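Local coordinates for protein short-chain type dehydrogenase/reductase (Mycobacterium ulcerans, PDB 3SVT) that probably acts as an NAD-dependent oxidoreductase of the short-chain dehydrogenase/reductase family, perhaps in the breakdown of aromatic compounds, at residues B[191-195]-B[251-255]; B[210-215]-B[263-267]. All coordinates share one frame; numbering follows the deposited sequence.

Contact 1: residues B[191-195]-B[251-255]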
ATOM      1  N   SER B 191      13.956   0.728  -4.561  1.00 22.23           N
ATOM      2  CA  SER B 191      13.468   1.603  -5.634  1.00 22.06           C
ATOM      3  C   SER B 191      13.297   3.042  -5.122  1.00 21.57           C
ATOM      4  O   SER B 191      12.854   3.271  -3.998  1.00 21.67           O
ATOM      5  CB  SER B 191      12.146   1.102  -6.204  1.00 22.53           C
ATOM      6  OG  SER B 191      11.611   2.065  -7.101  1.00 24.56           O
ATOM      7  N   ILE B 192      13.658   4.003  -5.970  1.00 21.61           N
ATOM      8  CA  ILE B 192      13.318   5.389  -5.792  1.00 21.00           C
ATOM      9  C   ILE B 192      12.268   5.817  -6.835  1.00 22.75           C
ATOM     10  O   ILE B 192      12.487   5.611  -8.030  1.00 22.88           O
ATOM     11  CB  ILE B 192      14.560   6.304  -5.935  1.00 21.37           C
ATOM     12  CG1 ILE B 192      15.657   5.893  -4.932  1.00 21.56           C
ATOM     13  CG2 ILE B 192      14.179   7.763  -5.758  1.00 20.40           C
ATOM     14  CD1 ILE B 192      16.978   6.523  -5.209  1.00 20.65           C
ATOM     15  N   ARG B 193      11.180   6.456  -6.391  1.00 21.73           N
ATOM     16  CA  ARG B 193      10.183   7.041  -7.302  1.00 23.98           C
ATOM     17  C   ARG B 193      10.233   8.571  -7.255  1.00 24.13           C
ATOM     18  O   ARG B 193       9.617   9.161  -6.368  1.00 24.85           O
ATOM     19  CB  ARG B 193       8.778   6.630  -6.861  1.00 23.55           C
ATOM     20  CG  ARG B 193       8.415   5.144  -7.068  1.00 25.34           C
ATOM     21  CD  ARG B 193       7.082   4.944  -6.342  1.00 27.70           C
ATOM     22  NE  ARG B 193       6.428   3.674  -6.533  1.00 32.26           N
ATOM     23  CZ  ARG B 193       5.556   3.145  -5.661  1.00 34.25           C
ATOM     24  NH1 ARG B 193       5.270   3.727  -4.494  1.00 36.32           N
ATOM     25  NH2 ARG B 193       5.005   2.000  -5.945  1.00 36.20           N
ATOM     26  N   PRO B 194      10.969   9.209  -8.174  1.00 23.69           N
ATOM     27  CA  PRO B 194      10.993  10.657  -8.225  1.00 23.67           C
ATOM     28  C   PRO B 194       9.680  11.252  -8.704  1.00 24.25           C
ATOM     29  O   PRO B 194       8.971  10.630  -9.497  1.00 24.43           O
ATOM     30  CB  PRO B 194      12.094  10.974  -9.246  1.00 24.29           C
ATOM     31  CG  PRO B 194      12.675   9.703  -9.674  1.00 24.36           C
ATOM     32  CD  PRO B 194      11.873   8.587  -9.155  1.00 24.39           C
ATOM     33  N   GLY B 195       9.362  12.451  -8.236  1.00 23.88           N
ATOM     34  CA  GLY B 195       8.208  13.187  -8.736  1.00 24.74           C
ATOM     35  C   GLY B 195       8.650  14.041  -9.926  1.00 25.67           C
ATOM     36  O   GLY B 195       9.376  13.586 -10.802  1.00 25.41           O
ATOM     37  N   ASN B 251       9.521   7.547  -2.304  1.00 22.39           N
ATOM     38  CA  ASN B 251       9.278   8.679  -3.163  1.00 22.77           C
ATOM     39  C   ASN B 251      10.143   9.865  -2.772  1.00 22.21           C
ATOM     40  O   ASN B 251      10.254  10.177  -1.593  1.00 22.28           O
ATOM     41  CB  ASN B 251       7.790   9.114  -3.182  1.00 22.80           C
ATOM     42  CG  ASN B 251       6.922   8.208  -4.036  1.00 23.54           C
ATOM     43  OD1 ASN B 251       7.049   7.001  -3.978  1.00 23.57           O
ATOM     44  ND2 ASN B 251       6.014   8.799  -4.820  1.00 25.05           N
ATOM     45  N   VAL B 252      10.753  10.496  -3.784  1.00 22.22           N
ATOM     46  CA  VAL B 252      11.476  11.782  -3.668  1.00 21.44           C
ATOM     47  C   VAL B 252      10.687  12.741  -4.560  1.00 22.00           C
ATOM     48  O   VAL B 252      11.008  12.928  -5.770  1.00 22.53           O
ATOM     49  CB  VAL B 252      12.917  11.671  -4.142  1.00 21.19           C
ATOM     50  CG1 VAL B 252      13.605  13.047  -4.137  1.00 19.15           C
ATOM     51  CG2 VAL B 252      13.695  10.677  -3.243  1.00 21.81           C
ATOM     52  N   ASP B 253       9.632  13.308  -3.989  1.00 21.47           N
ATOM     53  CA  ASP B 253       8.578  13.948  -4.809  1.00 22.31           C
ATOM     54  C   ASP B 253       7.919  15.177  -4.200  1.00 22.81           C
ATOM     55  O   ASP B 253       6.896  15.660  -4.702  1.00 23.81           O
ATOM     56  CB  ASP B 253       7.526  12.892  -5.147  1.00 22.13           C
ATOM     57  CG  ASP B 253       6.695  12.468  -3.955  1.00 22.83           C
ATOM     58  OD1 ASP B 253       6.889  12.976  -2.824  1.00 20.29           O
ATOM     59  OD2 ASP B 253       5.804  11.606  -4.178  1.00 24.15           O
ATOM     60  N   GLY B 254       8.513  15.736  -3.141  1.00 23.10           N
ATOM     61  CA  GLY B 254       7.919  16.902  -2.468  1.00 22.87           C
ATOM     62  C   GLY B 254       6.599  16.633  -1.742  1.00 22.57           C
ATOM     63  O   GLY B 254       5.907  17.568  -1.333  1.00 22.90           O
ATOM     64  N   GLY B 255       6.278  15.359  -1.573  1.00 22.00           N
ATOM     65  CA  GLY B 255       5.030  14.902  -0.997  1.00 22.14           C
ATOM     66  C   GLY B 255       3.881  14.732  -1.984  1.00 22.19           C
ATOM     67  O   GLY B 255       2.737  14.557  -1.565  1.00 22.14           O
TER

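Contact 2: residues B[210-215]-B[263-267]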
ATOM      1  N   GLU B 210      -0.029  25.862 -17.380  1.00 43.78           N
ATOM      2  CA  GLU B 210      -1.088  24.942 -16.951  1.00 42.80           C
ATOM      3  C   GLU B 210      -0.552  23.717 -16.208  1.00 41.11           C
ATOM      4  O   GLU B 210      -1.019  23.424 -15.110  1.00 40.67           O
ATOM      5  CB  GLU B 210      -1.936  24.496 -18.138  1.00 43.69           C
ATOM      6  CG  GLU B 210      -2.864  25.606 -18.688  1.00 45.56           C
ATOM      7  CD  GLU B 210      -2.191  26.589 -19.656  1.00 49.39           C
ATOM      8  OE1 GLU B 210      -0.965  26.485 -19.933  1.00 48.16           O
ATOM      9  OE2 GLU B 210      -2.919  27.484 -20.163  1.00 53.76           O
ATOM     10  N   LEU B 211       0.415  23.016 -16.792  1.00 39.62           N
ATOM     11  CA  LEU B 211       0.939  21.791 -16.170  1.00 38.52           C
ATOM     12  C   LEU B 211       1.826  22.057 -14.938  1.00 37.10           C
ATOM     13  O   LEU B 211       1.788  21.300 -13.956  1.00 36.57           O
ATOM     14  CB  LEU B 211       1.692  20.955 -17.191  1.00 38.86           C
ATOM     15  CG  LEU B 211       0.855  20.517 -18.403  1.00 39.24           C
ATOM     16  CD1 LEU B 211       1.763  19.953 -19.493  1.00 40.02           C
ATOM     17  CD2 LEU B 211      -0.211  19.515 -18.008  1.00 37.49           C
ATOM     18  N   SER B 212       2.632  23.114 -14.979  1.00 36.43           N
ATOM     19  CA  SER B 212       3.415  23.501 -13.790  1.00 35.08           C
ATOM     20  C   SER B 212       2.481  23.865 -12.640  1.00 34.53           C
ATOM     21  O   SER B 212       2.753  23.529 -11.499  1.00 33.87           O
ATOM     22  CB  SER B 212       4.370  24.658 -14.076  1.00 35.31           C
ATOM     23  OG  SER B 212       3.671  25.893 -14.229  1.00 36.63           O
ATOM     24  N   SER B 213       1.383  24.547 -12.958  1.00 34.04           N
ATOM     25  CA  SER B 213       0.395  24.939 -11.957  1.00 33.96           C
ATOM     26  C   SER B 213      -0.316  23.713 -11.341  1.00 33.01           C
ATOM     27  O   SER B 213      -0.536  23.643 -10.111  1.00 30.98           O
ATOM     28  CB  SER B 213      -0.631  25.895 -12.578  1.00 34.98           C
ATOM     29  OG  SER B 213      -1.667  26.159 -11.660  1.00 37.29           O
ATOM     30  N   ASP B 214      -0.693  22.763 -12.202  1.00 32.03           N
ATOM     31  CA  ASP B 214      -1.342  21.547 -11.735  1.00 31.50           C
ATOM     32  C   ASP B 214      -0.384  20.761 -10.827  1.00 29.86           C
ATOM     33  O   ASP B 214      -0.760  20.348  -9.740  1.00 30.38           O
ATOM     34  CB  ASP B 214      -1.828  20.669 -12.905  1.00 31.29           C
ATOM     35  CG  ASP B 214      -2.773  19.544 -12.438  1.00 32.28           C
ATOM     36  OD1 ASP B 214      -3.923  19.846 -12.030  1.00 30.35           O
ATOM     37  OD2 ASP B 214      -2.367  18.358 -12.467  1.00 32.02           O
ATOM     38  N   TYR B 215       0.850  20.565 -11.256  1.00 29.12           N
ATOM     39  CA  TYR B 215       1.824  19.848 -10.417  1.00 28.47           C
ATOM     40  C   TYR B 215       2.012  20.547  -9.067  1.00 28.46           C
ATOM     41  O   TYR B 215       2.099  19.886  -8.043  1.00 27.25           O
ATOM     42  CB  TYR B 215       3.173  19.714 -11.117  1.00 28.02           C
ATOM     43  CG  TYR B 215       3.360  18.470 -11.974  1.00 28.94           C
ATOM     44  CD1 TYR B 215       3.826  17.277 -11.417  1.00 27.82           C
ATOM     45  CD2 TYR B 215       3.140  18.504 -13.355  1.00 29.11           C
ATOM     46  CE1 TYR B 215       4.021  16.155 -12.202  1.00 29.51           C
ATOM     47  CE2 TYR B 215       3.335  17.373 -14.143  1.00 29.21           C
ATOM     48  CZ  TYR B 215       3.781  16.213 -13.566  1.00 29.43           C
ATOM     49  OH  TYR B 215       3.994  15.090 -14.343  1.00 31.12           O
ATOM     50  N   ASP B 263      -2.871  16.110 -13.940  1.00 26.69           N
ATOM     51  CA  ASP B 263      -3.961  16.125 -14.912  1.00 27.31           C
ATOM     52  C   ASP B 263      -3.446  16.884 -16.131  1.00 28.11           C
ATOM     53  O   ASP B 263      -3.277  18.104 -16.073  1.00 27.92           O
ATOM     54  CB  ASP B 263      -5.154  16.838 -14.275  1.00 27.50           C
ATOM     55  CG  ASP B 263      -6.338  16.991 -15.211  1.00 28.75           C
ATOM     56  OD1 ASP B 263      -6.292  16.578 -16.401  1.00 26.81           O
ATOM     57  OD2 ASP B 263      -7.325  17.553 -14.723  1.00 30.06           O
ATOM     58  N   PHE B 264      -3.194  16.163 -17.230  1.00 28.98           N
ATOM     59  CA  PHE B 264      -2.621  16.759 -18.451  1.00 29.89           C
ATOM     60  C   PHE B 264      -3.720  17.215 -19.420  1.00 31.46           C
ATOM     61  O   PHE B 264      -3.445  17.450 -20.601  1.00 32.17           O
ATOM     62  CB  PHE B 264      -1.666  15.790 -19.155  1.00 30.24           C
ATOM     63  CG  PHE B 264      -0.217  15.866 -18.675  1.00 30.06           C
ATOM     64  CD1 PHE B 264       0.109  15.666 -17.331  1.00 29.41           C
ATOM     65  CD2 PHE B 264       0.814  16.099 -19.586  1.00 30.53           C
ATOM     66  CE1 PHE B 264       1.438  15.749 -16.897  1.00 30.85           C
ATOM     67  CE2 PHE B 264       2.168  16.165 -19.181  1.00 32.08           C
ATOM     68  CZ  PHE B 264       2.487  15.982 -17.826  1.00 31.49           C
ATOM     69  N   SER B 265      -4.953  17.339 -18.921  1.00 32.30           N
ATOM     70  CA  SER B 265      -6.109  17.758 -19.731  1.00 34.13           C
ATOM     71  C   SER B 265      -5.795  18.918 -20.640  1.00 35.19           C
ATOM     72  O   SER B 265      -6.023  18.847 -21.839  1.00 36.09           O
ATOM     73  CB  SER B 265      -7.265  18.206 -18.839  1.00 33.87           C
ATOM     74  OG  SER B 265      -7.831  17.107 -18.208  1.00 35.43           O
ATOM     75  N   ALA B 266      -5.272  19.985 -20.043  1.00 36.41           N
ATOM     76  CA  ALA B 266      -5.033  21.250 -20.737  1.00 37.48           C
ATOM     77  C   ALA B 266      -4.176  21.058 -22.000  1.00 38.27           C
ATOM     78  O   ALA B 266      -4.425  21.670 -23.023  1.00 39.16           O
ATOM     79  CB  ALA B 266      -4.361  22.248 -19.759  1.00 37.26           C
ATOM     80  N   MET B 267      -3.175  20.191 -21.913  1.00 38.36           N
ATOM     81  CA  MET B 267      -2.325  19.837 -23.057  1.00 39.31           C
ATOM     82  C   MET B 267      -3.079  18.963 -24.077  1.00 38.28           C
ATOM     83  O   MET B 267      -2.970  19.182 -25.277  1.00 37.87           O
ATOM     84  CB  MET B 267      -1.065  19.087 -22.560  1.00 39.65           C
ATOM     85  CG  MET B 267      -0.167  18.460 -23.674  1.00 44.20           C
ATOM     86  SD  MET B 267       1.366  17.638 -23.078  1.00 51.97           S
ATOM     87  CE  MET B 267       2.084  17.090 -24.628  1.00 50.79           C
TER

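Contact 1: residues B[191-195]-B[251-255]
R193 and V252 join two neighbouring parallel strands through their backbones: V252 N gives its hydrogen to R193 O over 3.1 Å, and one step further G195 N reaches V252 O at 3.0 Å. Two close CA-H...O contacts, from N251 CA to R193 O and from P194 CA to V252 O, tighten the same seam.

The face that carries I192 and V252 is apolar and, like the seam, buried. There CG2 of I192 lies 3.9 Å from CG2 of V252, and M233 of helix 227-238 touches both residues. This is the far edge of a Rossmann-fold sheet of the SDR family, where strand 249-252 is added beside strand 187-198 with helix 227-238 against one face. The sheet does not end in solvent here, since F244 of the second subunit packs on V252, and Q248 of that subunit accepts a hydrogen bond from N251 N.

By contrast, the face of R193 and N251 is more polar, and solvent reaches it at R193, while N251 is buried. With CG anti to its carbonyl carbon (chi1 -70°) and the chain extended as far as NE, R193 runs past the N251 amide. N251 OD1 rests 3.1 Å from R193 CD and lies near the edge of the guanidinium, whose plane stands 81° from that of the amide. No hydrogen bond links the two; R193 NE instead makes a salt bridge with D172. N251 ND2 has two acceptors, S155 OG and, at 2.9 Å, D253 OD2. The other oxygen of this carboxylate, D253 OD1, receives G255 N at 2.8 Å in an Asx turn just past the strand end.

Contact 2: residues B[210-215]-B[263-267]
L211 and F264 form the centre of the apolar contact between helix 209-218 and the start of helix 265-272. L211 CD2 sits over one face of the phenyl ring, 3.8 Å from the F264 ring centroid and 16° off the normal, a CH-pi contact. CD1 lies over the same face, above F264 CE2, so both methyls cover one side of the ring. Y215 comes from another direction: its OH lies in the plane of the F264 ring, at the edge, 3.7 Å from F264 CE1. F161 adds an edge-to-face contact with the F264 ring. Nearer solvent, E210 CB meets A266 CB at 3.7 Å.

The polar part rests on one bond across the contact, from D263 N to D214 OD2, 2.7 Å long and nearly straight at 172°. The amide approaches from above the carboxylate plane, and D214 has its CG anti to the backbone N (chi1 -168°), which carries the group across to D263. D214 OD1 is meanwhile paired with R260 in a salt bridge. Within 263-267, D263 OD1 accepts S265 N at 3.0 Å, an Asx turn where helix 265-272 begins, with F264 in the N-cap position.

Helices 203-207 and 209-218 follow the sixth strand, where SDR enzymes usually have a mobile substrate-binding loop; the last helix packs here, consistent with a role in closing that region. D214 and D263 probably both carry negative charge, their carboxylates not in contact (D214 OD1 to D263 OD2, 4.9 Å), yet each has donors of its own. The chemistry thus implies a C-terminal helix held by an aromatic-aliphatic patch and one carboxylate with both oxygens engaged.

Along the chain the segments alternate: 191-195, 210-215, 251-255, 263-267. Each contact thus closes a loop that overlaps the other. Contact 1 belongs to the sheet, its centre about 11 Å from the centre of the chain, whereas contact 2 joins helices 209-218 and 265-272, its centre about 23 Å from it. The contact centres lie about 19 Å apart and their nearest atoms about 6 Å, without touching. Strand 187-198 is followed by helices 203-207 and 209-218, and strand 249-252, after a loop of twelve residues, by helix 265-272. The result is a core strand pair at the subunit interface and an outlying helix pair over what is probably the substrate-binding region.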